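Long-range contacts in putative enoyl-CoA hydratase/isomerase (Acinetobacter baumannii, PDB 3FDU), which probably acts on acyl-CoA thioesters as an enoyl-CoA hydratase or isomerase of the crotonase superfamily: residues Gly13-Leu18 against Val52-Gly57; Phe132-Val137 against Lys168-Glu173. The protein carries 4 engineered substitutions. All coordinates share one frame; numbering follows the deposited sequence.

Contact 1: Gly13-Leu18 against Val52-Gly57. Engineered in segment 52-57: V53 (natural residue Ile).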
ATOM      1  N   GLY A  13      27.128 -22.969   2.723  1.00 29.59           N
ATOM      2  CA  GLY A  13      26.926 -22.536   1.337  1.00 28.92           C
ATOM      3  C   GLY A  13      26.458 -21.082   1.202  1.00 27.88           C
ATOM      4  O   GLY A  13      25.608 -20.784   0.345  1.00 28.08           O
ATOM      5  N   GLY A  14      27.011 -20.188   2.029  1.00 26.57           N
ATOM      6  CA  GLY A  14      26.680 -18.752   2.014  1.00 25.43           C
ATOM      7  C   GLY A  14      25.347 -18.388   2.698  1.00 25.29           C
ATOM      8  O   GLY A  14      24.985 -17.197   2.782  1.00 24.38           O
ATOM      9  N   VAL A  15      24.622 -19.406   3.175  1.00 24.82           N
ATOM     10  CA  VAL A  15      23.370 -19.187   3.922  1.00 25.09           C
ATOM     11  C   VAL A  15      23.547 -19.211   5.445  1.00 25.31           C
ATOM     12  O   VAL A  15      23.916 -20.243   6.034  1.00 25.99           O
ATOM     13  CB  VAL A  15      22.284 -20.219   3.563  1.00 24.04           C
ATOM     14  CG1 VAL A  15      21.030 -19.893   4.343  1.00 23.12           C
ATOM     15  CG2 VAL A  15      21.972 -20.224   2.031  1.00 23.33           C
ATOM     16  N   LEU A  16      23.310 -18.078   6.080  1.00 23.92           N
ATOM     17  CA  LEU A  16      23.403 -18.011   7.538  1.00 24.04           C
ATOM     18  C   LEU A  16      22.004 -18.208   8.121  1.00 23.83           C
ATOM     19  O   LEU A  16      21.091 -17.426   7.812  1.00 23.73           O
ATOM     20  CB  LEU A  16      23.976 -16.669   7.978  1.00 22.11           C
ATOM     21  CG  LEU A  16      23.762 -16.410   9.482  1.00 23.93           C
ATOM     22  CD1 LEU A  16      24.403 -17.477  10.381  1.00 25.41           C
ATOM     23  CD2 LEU A  16      24.293 -14.992   9.913  1.00 22.42           C
ATOM     24  N   THR A  17      21.797 -19.268   8.901  1.00 24.03           N
ATOM     25  CA  THR A  17      20.470 -19.509   9.484  1.00 24.05           C
ATOM     26  C   THR A  17      20.580 -19.158  10.947  1.00 24.41           C
ATOM     27  O   THR A  17      21.437 -19.712  11.668  1.00 26.21           O
ATOM     28  CB  THR A  17      19.947 -20.986   9.308  1.00 25.27           C
ATOM     29  OG1 THR A  17      19.901 -21.337   7.920  1.00 26.41           O
ATOM     30  CG2 THR A  17      18.509 -21.179   9.898  1.00 22.03           C
ATOM     31  N   LEU A  18      19.771 -18.191  11.379  1.00 22.46           N
ATOM     32  CA  LEU A  18      19.723 -17.792  12.787  1.00 21.94           C
ATOM     33  C   LEU A  18      18.425 -18.328  13.377  1.00 21.13           C
ATOM     34  O   LEU A  18      17.325 -17.974  12.946  1.00 19.91           O
ATOM     35  CB  LEU A  18      19.794 -16.270  12.948  1.00 21.70           C
ATOM     36  CG  LEU A  18      21.157 -15.641  12.563  1.00 23.64           C
ATOM     37  CD1 LEU A  18      21.130 -14.134  12.606  1.00 21.67           C
ATOM     38  CD2 LEU A  18      22.220 -16.177  13.515  1.00 24.65           C
ATOM     39  N   VAL A  52      23.227 -14.655   2.280  1.00 21.37           N
ATOM     40  CA  VAL A  52      21.781 -14.537   2.680  1.00 20.96           C
ATOM     41  C   VAL A  52      21.571 -14.903   4.148  1.00 19.84           C
ATOM     42  O   VAL A  52      22.197 -15.830   4.673  1.00 19.82           O
ATOM     43  CB  VAL A  52      20.905 -15.412   1.822  1.00 20.72           C
ATOM     44  CG1 VAL A  52      19.381 -15.328   2.238  1.00 20.15           C
ATOM     45  CG2 VAL A  52      21.118 -15.090   0.281  1.00 22.93           C
ATOM     46  N   VAL A  53      20.718 -14.145   4.836  1.00 18.78           N
ATOM     47  CA  VAL A  53      20.367 -14.494   6.195  1.00 19.56           C
ATOM     48  C   VAL A  53      18.921 -15.027   6.296  1.00 19.86           C
ATOM     49  O   VAL A  53      17.955 -14.443   5.721  1.00 19.51           O
ATOM     50  CB  VAL A  53      20.556 -13.286   7.176  1.00 18.94           C
ATOM     51  CG1 VAL A  53      20.210 -13.717   8.641  1.00 16.60           C
ATOM     52  CG2 VAL A  53      22.009 -12.751   7.096  1.00 20.72           C
ATOM     53  N   VAL A  54      18.758 -16.111   7.040  1.00 19.84           N
ATOM     54  CA  VAL A  54      17.414 -16.621   7.336  1.00 20.34           C
ATOM     55  C   VAL A  54      17.306 -16.541   8.833  1.00 19.98           C
ATOM     56  O   VAL A  54      18.180 -17.056   9.541  1.00 20.30           O
ATOM     57  CB  VAL A  54      17.229 -18.097   6.931  1.00 20.07           C
ATOM     58  CG1 VAL A  54      15.870 -18.650   7.442  1.00 23.65           C
ATOM     59  CG2 VAL A  54      17.301 -18.277   5.371  1.00 21.80           C
ATOM     60  N   LEU A  55      16.232 -15.925   9.310  1.00 20.03           N
ATOM     61  CA  LEU A  55      15.904 -15.834  10.740  1.00 19.93           C
ATOM     62  C   LEU A  55      14.569 -16.535  10.967  1.00 20.36           C
ATOM     63  O   LEU A  55      13.603 -16.250  10.261  1.00 17.58           O
ATOM     64  CB  LEU A  55      15.751 -14.352  11.132  1.00 21.07           C
ATOM     65  CG  LEU A  55      15.272 -14.022  12.554  1.00 20.36           C
ATOM     66  CD1 LEU A  55      16.310 -14.428  13.542  1.00 20.92           C
ATOM     67  CD2 LEU A  55      15.033 -12.502  12.649  1.00 24.12           C
ATOM     68  N   ARG A  56      14.512 -17.439  11.952  1.00 19.25           N
ATOM     69  CA  ARG A  56      13.287 -18.130  12.265  1.00 19.79           C
ATOM     70  C   ARG A  56      13.376 -18.664  13.672  1.00 20.24           C
ATOM     71  O   ARG A  56      14.395 -18.501  14.331  1.00 21.63           O
ATOM     72  CB  ARG A  56      13.080 -19.309  11.314  1.00 18.78           C
ATOM     73  CG  ARG A  56      14.286 -20.259  11.266  1.00 22.23           C
ATOM     74  CD  ARG A  56      13.921 -21.426  10.351  1.00 23.56           C
ATOM     75  NE  ARG A  56      15.000 -22.358  10.073  1.00 28.89           N
ATOM     76  CZ  ARG A  56      15.370 -23.338  10.883  1.00 32.13           C
ATOM     77  NH1 ARG A  56      14.799 -23.451  12.069  1.00 33.53           N
ATOM     78  NH2 ARG A  56      16.330 -24.181  10.517  1.00 32.23           N
ATOM     79  N   GLY A  57      12.312 -19.280  14.150  1.00 21.18           N
ATOM     80  CA  GLY A  57      12.444 -20.105  15.349  1.00 22.39           C
ATOM     81  C   GLY A  57      13.145 -21.434  15.030  1.00 22.88           C
ATOM     82  O   GLY A  57      13.191 -21.877  13.870  1.00 24.10           O
TER
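V15-L18 and V52-G57 run side by side as parallel strands, their axes 4.7 Å apart at the closest and 19° askew, with a ladder of five backbone hydrogen bonds between them. G14 O starts it by taking V52 N, L16 gives its N to V52 O and its O to V54 N, and L18 does the same with V54 O and R56 N. The shortest rung, L18 N to V54 O, measures 2.7 Å. CA-H...O contacts fill in beside the rungs, as from V53 CA to L16 O at 3.4 Å.

V15, T17, V52 and V54 put their side chains on one face. There V15 CG1, anti to its own N (chi1 -178°), meets V54 CG2 at 4.2 Å. Further along, the T17 methyl CG2 sits 3.7 Å from R56 NE. The arginine chain is extended from CG to NE, and its NH1 turns back to G57 O at 2.9 Å, a bond close to the guanidinium plane that helps fix the head group.

On the other face L18 lies between two neighbours: its CD1 reaches V53 CG1 at 4.1 Å, V53 being an engineered residue, while its CB touches L55 CD1 at 4.0 Å.

The pair belongs to a beta-alpha-beta unit whose connecting helix 31-46 packs A40, L41 and A44 against L16, L18 and V53. Helix 188-200 covers the V15 and V52 side, Y189 making a cation-pi contact with R56, and strand 102-106 continues the sheet beyond V52-G57.

Contact 2: Phe132-Val137 against Lys168-Glu173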
ATOM      1  N   PHE A 132      -0.588 -14.530  14.537  1.00 19.16           N
ATOM      2  CA  PHE A 132       0.068 -13.225  14.662  1.00 18.25           C
ATOM      3  C   PHE A 132      -0.731 -12.291  15.589  1.00 18.25           C
ATOM      4  O   PHE A 132      -1.945 -12.384  15.686  1.00 17.21           O
ATOM      5  CB  PHE A 132       0.168 -12.540  13.302  1.00 18.31           C
ATOM      6  CG  PHE A 132       0.875 -13.345  12.222  1.00 18.84           C
ATOM      7  CD1 PHE A 132       2.240 -13.178  12.007  1.00 20.77           C
ATOM      8  CD2 PHE A 132       0.168 -14.213  11.393  1.00 18.96           C
ATOM      9  CE1 PHE A 132       2.901 -13.890  10.996  1.00 20.47           C
ATOM     10  CE2 PHE A 132       0.819 -14.950  10.376  1.00 20.34           C
ATOM     11  CZ  PHE A 132       2.191 -14.794  10.174  1.00 20.78           C
ATOM     12  N   GLN A 133      -0.038 -11.315  16.188  1.00 18.20           N
ATOM     13  CA  GLN A 133      -0.739 -10.284  16.943  1.00 17.74           C
ATOM     14  C   GLN A 133       0.175  -9.082  17.151  1.00 18.62           C
ATOM     15  O   GLN A 133       1.391  -9.248  17.309  1.00 18.23           O
ATOM     16  CB  GLN A 133      -1.182 -10.837  18.318  1.00 17.35           C
ATOM     17  CG  GLN A 133      -2.079  -9.807  19.131  1.00 18.85           C
ATOM     18  CD  GLN A 133      -2.290 -10.338  20.546  1.00 22.18           C
ATOM     19  OE1 GLN A 133      -1.541 -11.211  20.987  1.00 21.31           O
ATOM     20  NE2 GLN A 133      -3.315  -9.858  21.221  1.00 21.96           N
ATOM     21  N   ILE A 134      -0.406  -7.866  17.097  1.00 19.65           N
ATOM     22  CA  ILE A 134       0.276  -6.638  17.526  1.00 19.08           C
ATOM     23  C   ILE A 134      -0.458  -6.128  18.758  1.00 18.72           C
ATOM     24  O   ILE A 134      -1.436  -5.388  18.659  1.00 20.15           O
ATOM     25  CB  ILE A 134       0.190  -5.529  16.433  1.00 19.55           C
ATOM     26  CG1 ILE A 134       0.402  -6.162  15.049  1.00 19.78           C
ATOM     27  CG2 ILE A 134       1.276  -4.417  16.655  1.00 18.84           C
ATOM     28  CD1 ILE A 134       0.454  -5.135  13.924  1.00 20.50           C
ATOM     29  N   PRO A 135      -0.025  -6.548  19.916  1.00 19.79           N
ATOM     30  CA  PRO A 135      -0.770  -6.291  21.160  1.00 19.82           C
ATOM     31  C   PRO A 135      -0.465  -4.963  21.821  1.00 19.66           C
ATOM     32  O   PRO A 135      -1.008  -4.700  22.928  1.00 20.99           O
ATOM     33  CB  PRO A 135      -0.288  -7.421  22.086  1.00 20.51           C
ATOM     34  CG  PRO A 135       1.116  -7.696  21.613  1.00 21.36           C
ATOM     35  CD  PRO A 135       1.126  -7.441  20.117  1.00 20.05           C
ATOM     36  N   PHE A 136       0.352  -4.109  21.179  1.00 18.84           N
ATOM     37  CA  PHE A 136       0.814  -2.861  21.833  1.00 19.79           C
ATOM     38  C   PHE A 136      -0.331  -2.020  22.398  1.00 19.05           C
ATOM     39  O   PHE A 136      -0.272  -1.560  23.539  1.00 20.23           O
ATOM     40  CB  PHE A 136       1.710  -1.981  20.883  1.00 19.01           C
ATOM     41  CG  PHE A 136       2.864  -2.764  20.221  1.00 22.03           C
ATOM     42  CD1 PHE A 136       3.697  -3.585  20.967  1.00 26.77           C
ATOM     43  CD2 PHE A 136       3.104  -2.651  18.850  1.00 21.77           C
ATOM     44  CE1 PHE A 136       4.746  -4.317  20.342  1.00 25.54           C
ATOM     45  CE2 PHE A 136       4.136  -3.349  18.250  1.00 20.97           C
ATOM     46  CZ  PHE A 136       4.937  -4.179  18.988  1.00 21.66           C
ATOM     47  N   VAL A 137      -1.375  -1.773  21.626  1.00 20.43           N
ATOM     48  CA  VAL A 137      -2.472  -0.950  22.195  1.00 21.26           C
ATOM     49  C   VAL A 137      -3.095  -1.536  23.471  1.00 23.04           C
ATOM     50  O   VAL A 137      -3.382  -0.802  24.447  1.00 24.28           O
ATOM     51  CB  VAL A 137      -3.542  -0.591  21.134  1.00 21.50           C
ATOM     52  CG1 VAL A 137      -4.806   0.018  21.831  1.00 23.39           C
ATOM     53  CG2 VAL A 137      -2.928   0.459  20.134  1.00 21.98           C
ATOM     54  N   LYS A 168      -5.984  -7.241  17.726  1.00 21.77           N
ATOM     55  CA  LYS A 168      -6.490  -8.630  17.691  1.00 22.70           C
ATOM     56  C   LYS A 168      -5.477  -9.659  17.145  1.00 22.60           C
ATOM     57  O   LYS A 168      -4.540  -9.322  16.385  1.00 19.98           O
ATOM     58  CB  LYS A 168      -7.762  -8.689  16.852  1.00 23.66           C
ATOM     59  CG  LYS A 168      -7.540  -8.345  15.343  1.00 26.97           C
ATOM     60  CD  LYS A 168      -8.935  -8.137  14.713  1.00 33.66           C
ATOM     61  CE  LYS A 168      -8.927  -8.287  13.236  1.00 36.84           C
ATOM     62  NZ  LYS A 168     -10.314  -7.929  12.799  1.00 37.24           N
ATOM     63  N   LYS A 169      -5.692 -10.931  17.485  1.00 22.15           N
ATOM     64  CA  LYS A 169      -4.931 -12.004  16.868  1.00 21.82           C
ATOM     65  C   LYS A 169      -5.485 -12.218  15.457  1.00 20.62           C
ATOM     66  O   LYS A 169      -6.651 -11.864  15.128  1.00 19.70           O
ATOM     67  CB  LYS A 169      -4.969 -13.307  17.738  1.00 23.89           C
ATOM     68  CG  LYS A 169      -4.165 -13.199  19.033  1.00 26.85           C
ATOM     69  CD  LYS A 169      -4.319 -14.391  19.951  1.00 33.33           C
ATOM     70  CE  LYS A 169      -3.420 -14.241  21.202  1.00 35.75           C
ATOM     71  NZ  LYS A 169      -1.949 -14.039  20.850  1.00 34.91           N
ATOM     72  N   PHE A 170      -4.630 -12.706  14.577  1.00 19.40           N
ATOM     73  CA  PHE A 170      -5.001 -12.896  13.167  1.00 17.81           C
ATOM     74  C   PHE A 170      -4.203 -14.040  12.544  1.00 18.92           C
ATOM     75  O   PHE A 170      -3.115 -14.378  13.024  1.00 18.26           O
ATOM     76  CB  PHE A 170      -4.948 -11.587  12.337  1.00 17.13           C
ATOM     77  CG  PHE A 170      -3.533 -10.915  12.236  1.00 18.37           C
ATOM     78  CD1 PHE A 170      -2.683 -11.164  11.128  1.00 17.52           C
ATOM     79  CD2 PHE A 170      -3.098 -10.025  13.239  1.00 14.86           C
ATOM     80  CE1 PHE A 170      -1.405 -10.530  11.020  1.00 19.04           C
ATOM     81  CE2 PHE A 170      -1.824  -9.377  13.139  1.00 16.49           C
ATOM     82  CZ  PHE A 170      -0.970  -9.673  12.035  1.00 18.54           C
ATOM     83  N   ASN A 171      -4.751 -14.671  11.488  1.00 17.87           N
ATOM     84  CA  ASN A 171      -4.174 -15.915  11.045  1.00 18.59           C
ATOM     85  C   ASN A 171      -3.272 -15.676   9.834  1.00 18.66           C
ATOM     86  O   ASN A 171      -3.004 -14.506   9.461  1.00 18.91           O
ATOM     87  CB  ASN A 171      -5.265 -16.943  10.704  1.00 18.39           C
ATOM     88  CG  ASN A 171      -6.239 -16.421   9.636  1.00 19.74           C
ATOM     89  OD1 ASN A 171      -5.867 -15.593   8.796  1.00 17.39           O
ATOM     90  ND2 ASN A 171      -7.481 -16.894   9.669  1.00 16.25           N
ATOM     91  N   ALA A 172      -2.746 -16.754   9.250  1.00 17.68           N
ATOM     92  CA  ALA A 172      -1.805 -16.565   8.132  1.00 18.26           C
ATOM     93  C   ALA A 172      -2.488 -15.976   6.891  1.00 18.12           C
ATOM     94  O   ALA A 172      -1.889 -15.212   6.143  1.00 18.39           O
ATOM     95  CB  ALA A 172      -1.058 -17.889   7.797  1.00 18.13           C
ATOM     96  N   GLU A 173      -3.761 -16.288   6.664  1.00 18.26           N
ATOM     97  CA  GLU A 173      -4.460 -15.748   5.499  0.50 18.07           C
ATOM     98  C   GLU A 173      -4.642 -14.241   5.609  1.00 18.34           C
ATOM     99  O   GLU A 173      -4.544 -13.520   4.627  1.00 18.55           O
ATOM    100  CB  GLU A 173      -5.820 -16.439   5.321  0.50 18.36           C
ATOM    101  CG  GLU A 173      -5.743 -17.925   4.925  0.50 17.24           C
ATOM    102  CD  GLU A 173      -5.202 -18.874   6.023  0.50 19.07           C
ATOM    103  OE1 GLU A 173      -5.291 -18.582   7.255  0.50 13.52           O
ATOM    104  OE2 GLU A 173      -4.684 -19.949   5.623  0.50 21.90           O
TER
HETATM  105  O   HOH W   1      -3.069  -7.183  15.973  1.00 20.49           O
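A short antiparallel pairing of F132 with F170 joins the end of strand 131-133 to 169-170, a short, weakly bonded strand that is the outermost, within this chain, of a small sheet. The two residues form a hydrogen-bonded pair: F132 N gives a nearly straight bond to F170 O (2.9 Å, 169°), and F170 N returns one to F132 O.

They also carry the apolar side. F132 CB stands over one face of the F170 ring, 3.5 Å from the centroid, a CH-pi contact. Beyond it the two rings are nearly parallel (16°) but slid so far apart, centroids 5.4 Å from each other, that they barely overlap. F170 holds its CG between its N and its carbonyl carbon (chi1 62°), which swings the ring back across F132 CB. The F132 ring, for its part, turns an edge to A172 CA, 3.8 Å from CE2.

Q133 and K169 project from the other face. The lysine chain passes obliquely over the Q133 amide, K169 CG lying 3.7 Å from Q133 CD, and bends at its last torsion, bringing NZ to Q133 OE1 at 2.9 Å; NZ approaches from above the carbonyl plane rather than within it. Q133 NE2 is held by A167 O. Just past the pairing a water bridges the two chain segments, accepting from I134 N and donating to K168 O at 2.6 Å.

N171 is the N-cap of helix 172-177, its OD1 bonded to T174 N. A175 of that helix touches both phenylalanines, as does V115 of helix 113-116, while strand 109-111 flanks F132 and Q133 and completes the sheet.

Contact 1 and contact 2 belong to two different sheets of one crotonase-family chain and lie on opposite sides of its centre. Their centres are about 25 Å apart and their nearest atoms about 11 Å, so neither touches the other. Contact 1 ties parallel strands within the larger six-stranded sheet; contact 2 lies at one side of the smaller sheet within this chain and leads straight into a helix. Along the chain they follow in series, the first complete before the second begins. Subunit packing separates them too: V137, at the end of segment 132-137, packs on T210 of a second subunit, whereas no other chain of the assembly touches 13-18 or 52-57.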